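Local coordinates for protein putative glycosyl hydrolase (Bacteroides thetaiotaomicron VPI-5482, PDB 3K11) that is a putative family 88 glycoside hydrolase that probably hydrolyses glycosidic bonds, its substrate not established, at residues A[169-174]-A[212-217]; A[368-373]-A[393-398]; A[418-423]-A[438-443]. One frame throughout, in Å; residues are numbered along the deposited sequence.

Contact 1 of 3, residues A[169-174]-A[212-217]; sequences LIQNYF and AQMSRY
One face of the Phe174 ring is taken up by the selenomethionine Met214, while a face of the Tyr217 ring lies under Ile170 and its edge meets Gln171. Met214 SE sits 4.3 Å from the centroid of the Phe174 ring, 20° off the normal, a Met-aromatic contact made over the face. The two side chains run past each other in opposite directions. Bends at chi2 and chi3 bring the Met214 methyl to the CG-CD2 rim of the ring, with CE 3.9 Å from Phe174 CD2. SE also touches the methyl branch of Ile170, at 3.9 Å from its CG2. That branch reaches over the Tyr217 ring, 4.0 Å from CE2, and Ile170 CD1 continues to the phenol end, 3.7 Å from Tyr217 CZ.

These side chains fill the gap between helices 167-180 and 202-217, whose axes here approach to 12.3 Å at 135° between their directions. Such packing of roughly antiparallel helices suits the (alpha/alpha)6 barrel expected for family 88 hydrolases. Helix 148-160 adds Ile155 against Met214, and Tyr225 of helix 222-240 meets the Phe174 ring edge-to-face.

Toward the more exposed side the chemistry turns polar. Gln171, bent at chi2, brings NE2 in the plane of the Tyr217 ring, 3.7 Å from CE2, with its amide tilted against the ring. This is contact without a bond: NE2 is hydrogen-bonded to Asp167 OD1, which is shared with Tyr217 OH. With its CG anti to the backbone N (chi1 -171°), Tyr217 stretches toward helix 167-180 until the hydroxyl meets that carboxylate, and Arg158 NE bonds to the same hydroxyl.

Contact 2 of 3, residues A[368-373]-A[393-398]; sequences EGQVEG and NVYAAH. With EDO (1,2-ethanediol), chain T.
Val394 presses its branched end against the amide of Gln370, with CB 3.8 Å from Gln370 CD and CG1 3.7 Å from OE1. The other methyl, CG2, lies over a face of its neighbour Tyr395, offset toward the rim of that ring. Gln370, extended beyond CG, carries its NE2 on to the phenol end of Tyr395, where it stands 3.7 Å from CZ with the amide nearly perpendicular to the ring; the NE2 hydrogen bond goes to Tyr42 OH instead. Glu372 runs alongside Val394, pointing the same way, and its CG meets CG1 at 3.9 Å. Its carboxylate is held by other partners: OE1 accepts from O1 of an ethanediol, probably from the crystallisation liquor, at 2.8 Å, and OE2 bonds to Asn366 ND2. Replacing Glu372 by an alanine would probably leave Asn366 ND2 without its carboxylate mate and uncover part of Val394 CG1.

The backbones are tied indirectly. A water donates to Val371 O at 3.0 Å and to Ala396 O at 2.8 Å, and the Tyr400 hydroxyl bonds to both Val371 N and Val394 O. Residues 393-396 keep their shape as a type I turn, reinforced by an Asx turn in which Asn393 OD1 accepts from Tyr395 N. The two loops flank helix 384-388 in sequence, with Val371 packed on Val403 of helix 400-416 and Tyr395 against Tyr42 of helix 29-45.

Contact 3 of 3, residues A[418-423]-A[438-443]; sequences HPQMND and PIFAVD. With EDO (1,2-ethanediol), chain J.
Gln420 lays its amide obliquely by the Phe440 ring, NE2 3.8 Å from CE1, while its polar ends are engaged elsewhere: OE1 with Lys432 NZ, NE2 with Thr435 O. Met421 takes part through its carbonyl, which points at the edge of that ring, near its plane, with O 3.6 Å from CE1. Asn422 does most of the gripping. At chi1 -167° its side chain turns CG away from the backbone N, and the amide lies flat over Phe440, the planes 18° apart and ND2 3.3 Å above the middle of the ring. The same amide clasps the Phe440 backbone at both ends. ND2 donates to Phe440 O at 2.8 Å, nearly straight at 165°, and it also bonds to Tyr429 OH; OD1 accepts from Phe440 N at 3.2 Å, the donor standing above the carbonyl plane. Next comes Asp423, whose N donates to Pro438 O at 2.7 Å. Its carboxylate passes across Ile439, with OD1 near CD1, and receives one hydroxyl of an ethanediol on each oxygen. Arg193 of the third subunit forms a salt bridge with OD2, so the residue lies at a subunit interface.

Residues 420-422 and 425-427 form a two-stranded antiparallel hairpin, and the C-terminal tail is held beside it by an asparagine amide that bridges the N-H and C=O of a single residue.

Contact 1 is the buried one, a packing of two helices in which aromatic, selenium and aliphatic groups meet and polar bonds are left to its margin. Contact 2 is partly buried and joins loops on the opposite side of the chain's centre; the centres of contacts 1 and 2 are about 30 Å apart. There a valine packs on a glutamine amide and a glutamate chain, and a water and a tyrosine hydroxyl link the backbones. Contact 3 lies farthest out, about 32 Å from the chain's centre, and alone of the three has direct hydrogen bonds between its segments. No helix or strand is common to any two; contacts 2 and 3 also meet other subunits.

Contact 1 of 3, residues A[169-174]-A[212-217]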
loop_
_atom_site.group_PDB
_atom_site.type_symbol
_atom_site.label_atom_id
_atom_site.label_comp_id
_atom_site.label_asym_id
_atom_site.label_seq_id
_atom_site.Cartn_x
_atom_site.Cartn_y
_atom_site.Cartn_z
ATOM N N LEU A 169 -35.045 -19.456 26.489
ATOM C CA LEU A 169 -34.239 -18.331 26.007
ATOM C C LEU A 169 -33.919 -18.484 24.525
ATOM O O LEU A 169 -33.977 -17.515 23.783
ATOM C CB LEU A 169 -32.940 -18.188 26.819
ATOM C CG LEU A 169 -33.133 -17.776 28.291
ATOM C CD1 LEU A 169 -31.903 -18.082 29.104
ATOM C CD2 LEU A 169 -33.430 -16.297 28.307
ATOM N N ILE A 170 -33.546 -19.696 24.119
ATOM C CA ILE A 170 -33.249 -20.006 22.719
ATOM C C ILE A 170 -34.472 -19.721 21.857
ATOM O O ILE A 170 -34.380 -19.051 20.825
ATOM C CB ILE A 170 -32.797 -21.472 22.509
ATOM C CG1 ILE A 170 -31.425 -21.732 23.105
ATOM C CG2 ILE A 170 -32.847 -21.879 21.033
ATOM C CD1 ILE A 170 -31.078 -23.223 23.206
ATOM N N GLN A 171 -35.636 -20.195 22.264
ATOM C CA GLN A 171 -36.831 -19.960 21.420
ATOM C C GLN A 171 -37.148 -18.479 21.293
ATOM O O GLN A 171 -37.518 -18.002 20.200
ATOM C CB GLN A 171 -38.056 -20.713 21.948
ATOM C CG GLN A 171 -37.905 -22.263 21.987
ATOM C CD GLN A 171 -37.693 -22.891 20.652
ATOM O OE1 GLN A 171 -38.092 -22.339 19.628
ATOM N NE2 GLN A 171 -37.018 -24.045 20.629
ATOM N N ASN A 172 -36.987 -17.736 22.381
ATOM C CA ASN A 172 -37.266 -16.295 22.357
ATOM C C ASN A 172 -36.293 -15.558 21.441
ATOM O O ASN A 172 -36.659 -14.722 20.650
ATOM C CB ASN A 172 -37.160 -15.735 23.775
ATOM C CG ASN A 172 -37.608 -14.294 23.880
ATOM O OD1 ASN A 172 -38.709 -13.968 23.466
ATOM N ND2 ASN A 172 -36.772 -13.436 24.461
ATOM N N TYR A 173 -35.018 -15.839 21.613
ATOM C CA TYR A 173 -34.001 -15.229 20.786
ATOM C C TYR A 173 -34.216 -15.565 19.322
ATOM O O TYR A 173 -34.187 -14.691 18.433
ATOM C CB TYR A 173 -32.645 -15.747 21.206
ATOM C CG TYR A 173 -31.980 -15.078 22.406
ATOM C CD1 TYR A 173 -32.020 -13.706 22.601
ATOM C CD2 TYR A 173 -31.202 -15.833 23.272
ATOM C CE1 TYR A 173 -31.334 -13.111 23.670
ATOM C CE2 TYR A 173 -30.544 -15.270 24.329
ATOM C CZ TYR A 173 -30.607 -13.908 24.532
ATOM O OH TYR A 173 -29.873 -13.352 25.574
ATOM N N PHE A 174 -34.438 -16.832 19.050
ATOM C CA PHE A 174 -34.544 -17.258 17.642
ATOM C C PHE A 174 -35.835 -16.796 16.988
ATOM O O PHE A 174 -35.854 -16.466 15.820
ATOM C CB PHE A 174 -34.432 -18.766 17.476
ATOM C CG PHE A 174 -34.045 -19.152 16.083
ATOM C CD1 PHE A 174 -32.768 -18.925 15.643
ATOM C CD2 PHE A 174 -34.989 -19.611 15.188
ATOM C CE1 PHE A 174 -32.414 -19.213 14.352
ATOM C CE2 PHE A 174 -34.639 -19.934 13.906
ATOM C CZ PHE A 174 -33.348 -19.731 13.478
ATOM N N ALA A 212 -27.569 -21.511 11.453
ATOM C CA ALA A 212 -26.854 -22.773 11.263
ATOM C C ALA A 212 -27.013 -23.730 12.471
ATOM O O ALA A 212 -27.303 -24.924 12.305
ATOM C CB ALA A 212 -25.340 -22.506 10.930
ATOM N N GLN A 213 -26.870 -23.210 13.684
ATOM C CA GLN A 213 -27.031 -24.052 14.868
ATOM C C GLN A 213 -28.456 -24.508 15.078
ATOM O O GLN A 213 -28.685 -25.647 15.519
ATOM C CB GLN A 213 -26.479 -23.337 16.114
ATOM C CG GLN A 213 -24.934 -23.310 16.152
ATOM C CD GLN A 213 -24.323 -24.659 16.346
ATOM O OE1 GLN A 213 -24.885 -25.516 17.013
ATOM N NE2 GLN A 213 -23.153 -24.880 15.755
HETATM N N MSE A 214 -29.423 -23.651 14.780
HETATM C CA MSE A 214 -30.827 -24.055 14.902
HETATM C C MSE A 214 -31.145 -25.219 13.987
HETATM O O MSE A 214 -32.048 -26.007 14.308
HETATM C CB MSE A 214 -31.833 -22.956 14.579
HETATM C CG MSE A 214 -32.292 -22.103 15.655
HETATM SE SE MSE A 214 -32.861 -22.852 17.307
HETATM C CE MSE A 214 -34.689 -22.959 17.186
ATOM N N SER A 215 -30.427 -25.358 12.859
ATOM C CA SER A 215 -30.638 -26.532 12.010
ATOM C C SER A 215 -30.308 -27.819 12.752
ATOM O O SER A 215 -30.840 -28.864 12.417
ATOM C CB SER A 215 -29.830 -26.454 10.701
ATOM O OG SER A 215 -28.496 -26.875 10.882
ATOM N N ARG A 216 -29.429 -27.745 13.748
ATOM C CA ARG A 216 -29.036 -28.883 14.575
ATOM C C ARG A 216 -29.985 -29.090 15.751
ATOM O O ARG A 216 -30.140 -30.213 16.266
ATOM C CB ARG A 216 -27.621 -28.678 15.148
ATOM C CG ARG A 216 -26.518 -28.465 14.128
ATOM C CD ARG A 216 -25.185 -28.209 14.800
ATOM N NE ARG A 216 -24.799 -29.373 15.590
ATOM C CZ ARG A 216 -24.263 -29.360 16.823
ATOM N NH1 ARG A 216 -24.010 -28.230 17.516
ATOM N NH2 ARG A 216 -23.977 -30.524 17.389
ATOM N N TYR A 217 -30.636 -28.012 16.167
ATOM C CA TYR A 217 -31.459 -28.004 17.393
ATOM C C TYR A 217 -32.906 -28.341 17.144
ATOM O O TYR A 217 -33.549 -28.982 17.985
ATOM C CB TYR A 217 -31.377 -26.624 18.024
ATOM C CG TYR A 217 -31.981 -26.476 19.400
ATOM C CD1 TYR A 217 -31.248 -26.779 20.538
ATOM C CD2 TYR A 217 -33.235 -25.945 19.558
ATOM C CE1 TYR A 217 -31.765 -26.609 21.783
ATOM C CE2 TYR A 217 -33.765 -25.758 20.785
ATOM C CZ TYR A 217 -33.049 -26.122 21.911
ATOM O OH TYR A 217 -33.597 -25.907 23.164
#

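Contact 2 of 3, residues A[368-373]-A[393-398]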
loop_
_atom_site.group_PDB
_atom_site.type_symbol
_atom_site.label_atom_id
_atom_site.label_comp_id
_atom_site.label_asym_id
_atom_site.label_seq_id
_atom_site.Cartn_x
_atom_site.Cartn_y
_atom_site.Cartn_z
ATOM N N GLU A 368 -2.702 -8.523 34.607
ATOM C CA GLU A 368 -4.008 -8.660 35.205
ATOM C C GLU A 368 -4.925 -9.637 34.464
ATOM O O GLU A 368 -5.903 -10.151 35.058
ATOM C CB GLU A 368 -4.667 -7.320 35.225
ATOM C CG GLU A 368 -5.936 -7.287 36.050
ATOM C CD GLU A 368 -6.471 -5.899 36.205
ATOM O OE1 GLU A 368 -5.944 -4.968 35.549
ATOM O OE2 GLU A 368 -7.423 -5.745 36.991
ATOM N N GLY A 369 -4.621 -9.892 33.192
ATOM C CA GLY A 369 -5.437 -10.759 32.353
ATOM C C GLY A 369 -6.337 -10.003 31.391
ATOM O O GLY A 369 -7.216 -10.600 30.730
ATOM N N GLN A 370 -6.170 -8.675 31.353
ATOM C CA GLN A 370 -6.901 -7.857 30.394
ATOM C C GLN A 370 -6.282 -8.003 29.024
ATOM O O GLN A 370 -5.130 -8.375 28.897
ATOM C CB GLN A 370 -6.879 -6.385 30.785
ATOM C CG GLN A 370 -7.530 -6.106 32.143
ATOM C CD GLN A 370 -7.456 -4.652 32.514
ATOM O OE1 GLN A 370 -6.433 -3.998 32.269
ATOM N NE2 GLN A 370 -8.522 -4.133 33.132
ATOM N N VAL A 371 -7.061 -7.670 28.010
ATOM C CA VAL A 371 -6.610 -7.704 26.626
ATOM C C VAL A 371 -6.528 -6.259 26.152
ATOM O O VAL A 371 -7.554 -5.554 26.051
ATOM C CB VAL A 371 -7.556 -8.531 25.733
ATOM C CG1 VAL A 371 -7.153 -8.388 24.271
ATOM C CG2 VAL A 371 -7.568 -10.019 26.200
ATOM N N GLU A 372 -5.306 -5.834 25.861
ATOM C CA GLU A 372 -5.024 -4.465 25.398
ATOM C C GLU A 372 -5.088 -4.323 23.883
ATOM O O GLU A 372 -4.895 -5.285 23.141
ATOM C CB GLU A 372 -3.638 -4.017 25.879
ATOM C CG GLU A 372 -3.490 -4.068 27.419
ATOM C CD GLU A 372 -2.180 -3.478 27.966
ATOM O OE1 GLU A 372 -1.260 -3.075 27.193
ATOM O OE2 GLU A 372 -2.098 -3.369 29.221
ATOM N N GLY A 373 -5.291 -3.083 23.431
ATOM C CA GLY A 373 -5.295 -2.772 22.002
ATOM C C GLY A 373 -6.558 -3.150 21.228
ATOM O O GLY A 373 -6.501 -3.222 19.984
ATOM N N ASN A 393 -9.625 0.246 24.287
ATOM C CA ASN A 393 -9.778 0.224 25.721
ATOM C C ASN A 393 -9.772 -1.211 26.218
ATOM O O ASN A 393 -10.335 -2.077 25.564
ATOM C CB ASN A 393 -11.086 0.898 26.143
ATOM C CG ASN A 393 -11.092 1.233 27.605
ATOM O OD1 ASN A 393 -11.454 0.402 28.418
ATOM N ND2 ASN A 393 -10.557 2.404 27.960
ATOM N N VAL A 394 -9.102 -1.445 27.353
ATOM C CA VAL A 394 -9.101 -2.766 27.999
ATOM C C VAL A 394 -10.470 -3.297 28.298
ATOM O O VAL A 394 -10.671 -4.527 28.338
ATOM C CB VAL A 394 -8.250 -2.754 29.280
ATOM C CG1 VAL A 394 -6.747 -2.559 28.894
ATOM C CG2 VAL A 394 -8.797 -1.700 30.266
ATOM N N TYR A 395 -11.424 -2.404 28.508
ATOM C CA TYR A 395 -12.773 -2.851 28.778
ATOM C C TYR A 395 -13.669 -3.087 27.558
ATOM O O TYR A 395 -14.845 -3.404 27.724
ATOM C CB TYR A 395 -13.464 -1.895 29.737
ATOM C CG TYR A 395 -12.805 -1.921 31.092
ATOM C CD1 TYR A 395 -12.845 -3.078 31.857
ATOM C CD2 TYR A 395 -12.113 -0.814 31.587
ATOM C CE1 TYR A 395 -12.239 -3.148 33.080
ATOM C CE2 TYR A 395 -11.491 -0.881 32.836
ATOM C CZ TYR A 395 -11.567 -2.063 33.567
ATOM O OH TYR A 395 -10.998 -2.188 34.833
ATOM N N ALA A 396 -13.147 -2.875 26.341
ATOM C CA ALA A 396 -13.852 -3.285 25.127
ATOM C C ALA A 396 -13.987 -4.787 25.251
ATOM O O ALA A 396 -12.970 -5.507 25.263
ATOM C CB ALA A 396 -13.042 -2.935 23.907
ATOM N N ALA A 397 -15.223 -5.274 25.293
ATOM C CA ALA A 397 -15.470 -6.691 25.573
ATOM C C ALA A 397 -15.084 -7.614 24.400
ATOM O O ALA A 397 -14.943 -8.839 24.537
ATOM C CB ALA A 397 -16.925 -6.901 25.915
ATOM N N HIS A 398 -14.905 -7.018 23.241
ATOM C CA HIS A 398 -14.692 -7.744 22.004
ATOM C C HIS A 398 -13.404 -8.495 21.976
ATOM O O HIS A 398 -13.236 -9.352 21.120
ATOM C CB HIS A 398 -14.618 -6.767 20.829
ATOM C CG HIS A 398 -15.732 -5.791 20.803
ATOM N ND1 HIS A 398 -15.765 -4.692 21.622
ATOM C CD2 HIS A 398 -16.883 -5.769 20.083
ATOM C CE1 HIS A 398 -16.896 -4.041 21.410
ATOM N NE2 HIS A 398 -17.562 -4.648 20.451
HETATM C C1 EDO T . 0.349 -6.237 27.541
HETATM O O1 EDO T . 0.463 -5.219 26.505
HETATM C C2 EDO T . 1.435 -6.093 28.609
HETATM O O2 EDO T . 1.206 -4.930 29.451
HETATM O O HOH W 1 -10.261 -6.070 24.963
#

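Contact 3 of 3, residues A[418-423]-A[438-443]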
loop_
_atom_site.group_PDB
_atom_site.type_symbol
_atom_site.label_atom_id
_atom_site.label_comp_id
_atom_site.label_asym_id
_atom_site.label_seq_id
_atom_site.Cartn_x
_atom_site.Cartn_y
_atom_site.Cartn_z
ATOM N N HIS A 418 3.471 -30.449 14.090
ATOM C CA HIS A 418 4.804 -30.463 14.702
ATOM C C HIS A 418 5.686 -29.321 14.206
ATOM O O HIS A 418 6.692 -29.547 13.545
ATOM C CB HIS A 418 5.464 -31.795 14.411
ATOM C CG HIS A 418 4.677 -32.949 14.939
ATOM N ND1 HIS A 418 4.706 -33.304 16.267
ATOM C CD2 HIS A 418 3.772 -33.764 14.344
ATOM C CE1 HIS A 418 3.871 -34.311 16.462
ATOM N NE2 HIS A 418 3.298 -34.612 15.311
ATOM N N PRO A 419 5.308 -28.090 14.511
ATOM C CA PRO A 419 6.109 -26.970 14.055
ATOM C C PRO A 419 7.480 -26.958 14.701
ATOM O O PRO A 419 7.647 -27.479 15.811
ATOM C CB PRO A 419 5.290 -25.756 14.486
ATOM C CG PRO A 419 4.463 -26.225 15.585
ATOM C CD PRO A 419 4.166 -27.656 15.316
ATOM N N GLN A 420 8.450 -26.375 13.995
ATOM C CA GLN A 420 9.813 -26.337 14.414
ATOM C C GLN A 420 10.532 -25.213 13.682
ATOM O O GLN A 420 10.231 -24.883 12.535
ATOM C CB GLN A 420 10.441 -27.709 14.101
ATOM C CG GLN A 420 11.877 -27.847 14.443
ATOM C CD GLN A 420 12.334 -29.295 14.559
ATOM O OE1 GLN A 420 11.522 -30.228 14.517
ATOM N NE2 GLN A 420 13.658 -29.486 14.679
HETATM N N MSE A 421 11.501 -24.618 14.355
HETATM C CA MSE A 421 12.305 -23.584 13.751
HETATM C C MSE A 421 13.234 -24.240 12.722
HETATM O O MSE A 421 13.822 -25.305 12.959
HETATM C CB MSE A 421 13.101 -22.847 14.847
HETATM C CG MSE A 421 12.213 -22.027 15.812
HETATM SE SE MSE A 421 11.684 -20.427 14.959
HETATM C CE MSE A 421 13.272 -19.473 14.992
ATOM N N ASN A 422 13.339 -23.613 11.566
ATOM C CA ASN A 422 14.231 -24.056 10.504
ATOM C C ASN A 422 14.806 -22.808 9.860
ATOM O O ASN A 422 14.072 -21.994 9.329
ATOM C CB ASN A 422 13.464 -24.915 9.496
ATOM C CG ASN A 422 14.371 -25.642 8.556
ATOM O OD1 ASN A 422 15.515 -25.236 8.338
ATOM N ND2 ASN A 422 13.869 -26.721 7.976
ATOM N N ASP A 423 16.120 -22.640 9.919
ATOM C CA ASP A 423 16.724 -21.431 9.322
ATOM C C ASP A 423 16.110 -20.150 9.923
ATOM O O ASP A 423 15.957 -19.162 9.242
ATOM C CB ASP A 423 16.521 -21.526 7.800
ATOM C CG ASP A 423 17.657 -21.002 6.997
ATOM O OD1 ASP A 423 18.655 -20.502 7.548
ATOM O OD2 ASP A 423 17.510 -21.094 5.782
ATOM N N PRO A 438 19.555 -26.510 13.580
ATOM C CA PRO A 438 18.843 -25.255 13.287
ATOM C C PRO A 438 18.324 -25.122 11.869
ATOM O O PRO A 438 17.399 -24.341 11.636
ATOM C CB PRO A 438 19.928 -24.190 13.470
ATOM C CG PRO A 438 20.952 -24.805 14.240
ATOM C CD PRO A 438 20.939 -26.255 14.005
ATOM N N ILE A 439 19.010 -25.748 10.919
ATOM C CA ILE A 439 18.662 -25.698 9.492
ATOM C C ILE A 439 18.676 -27.176 9.052
ATOM O O ILE A 439 19.637 -27.906 9.341
ATOM C CB ILE A 439 19.739 -24.938 8.637
ATOM C CG1 ILE A 439 19.976 -23.490 9.164
ATOM C CG2 ILE A 439 19.362 -24.952 7.154
ATOM C CD1 ILE A 439 21.129 -22.701 8.426
ATOM N N PHE A 440 17.631 -27.616 8.352
ATOM C CA PHE A 440 17.550 -28.989 7.906
ATOM C C PHE A 440 16.575 -29.184 6.748
ATOM O O PHE A 440 15.642 -28.377 6.549
ATOM C CB PHE A 440 17.106 -29.895 9.069
ATOM C CG PHE A 440 15.734 -29.581 9.598
ATOM C CD1 PHE A 440 15.567 -28.652 10.605
ATOM C CD2 PHE A 440 14.605 -30.212 9.082
ATOM C CE1 PHE A 440 14.306 -28.346 11.089
ATOM C CE2 PHE A 440 13.325 -29.923 9.569
ATOM C CZ PHE A 440 13.161 -28.977 10.552
ATOM N N ALA A 441 16.834 -30.274 6.017
ATOM C CA ALA A 441 15.997 -30.762 4.953
ATOM C C ALA A 441 15.106 -31.848 5.520
ATOM O O ALA A 441 15.507 -32.586 6.448
ATOM C CB ALA A 441 16.875 -31.304 3.790
ATOM N N VAL A 442 13.886 -31.934 4.999
ATOM C CA VAL A 442 12.944 -32.984 5.370
ATOM C C VAL A 442 13.388 -34.309 4.692
ATOM O O VAL A 442 13.613 -34.363 3.455
ATOM C CB VAL A 442 11.532 -32.614 4.932
ATOM C CG1 VAL A 442 10.542 -33.707 5.275
ATOM C CG2 VAL A 442 11.133 -31.327 5.589
ATOM N N ASP A 443 13.490 -35.372 5.479
ATOM C CA ASP A 443 13.862 -36.705 4.923
ATOM C C ASP A 443 12.849 -37.311 3.900
ATOM O O ASP A 443 11.663 -36.948 3.877
ATOM C CB ASP A 443 14.134 -37.716 6.060
ATOM C CG ASP A 443 15.427 -37.411 6.842
ATOM O OD1 ASP A 443 16.043 -36.331 6.659
ATOM O OD2 ASP A 443 15.832 -38.273 7.658
HETATM C C1 EDO J . 20.796 -18.673 4.862
HETATM O O1 EDO J . 19.964 -18.617 6.031
HETATM C C2 EDO J . 20.091 -19.327 3.692
HETATM O O2 EDO J . 19.426 -20.480 4.192
#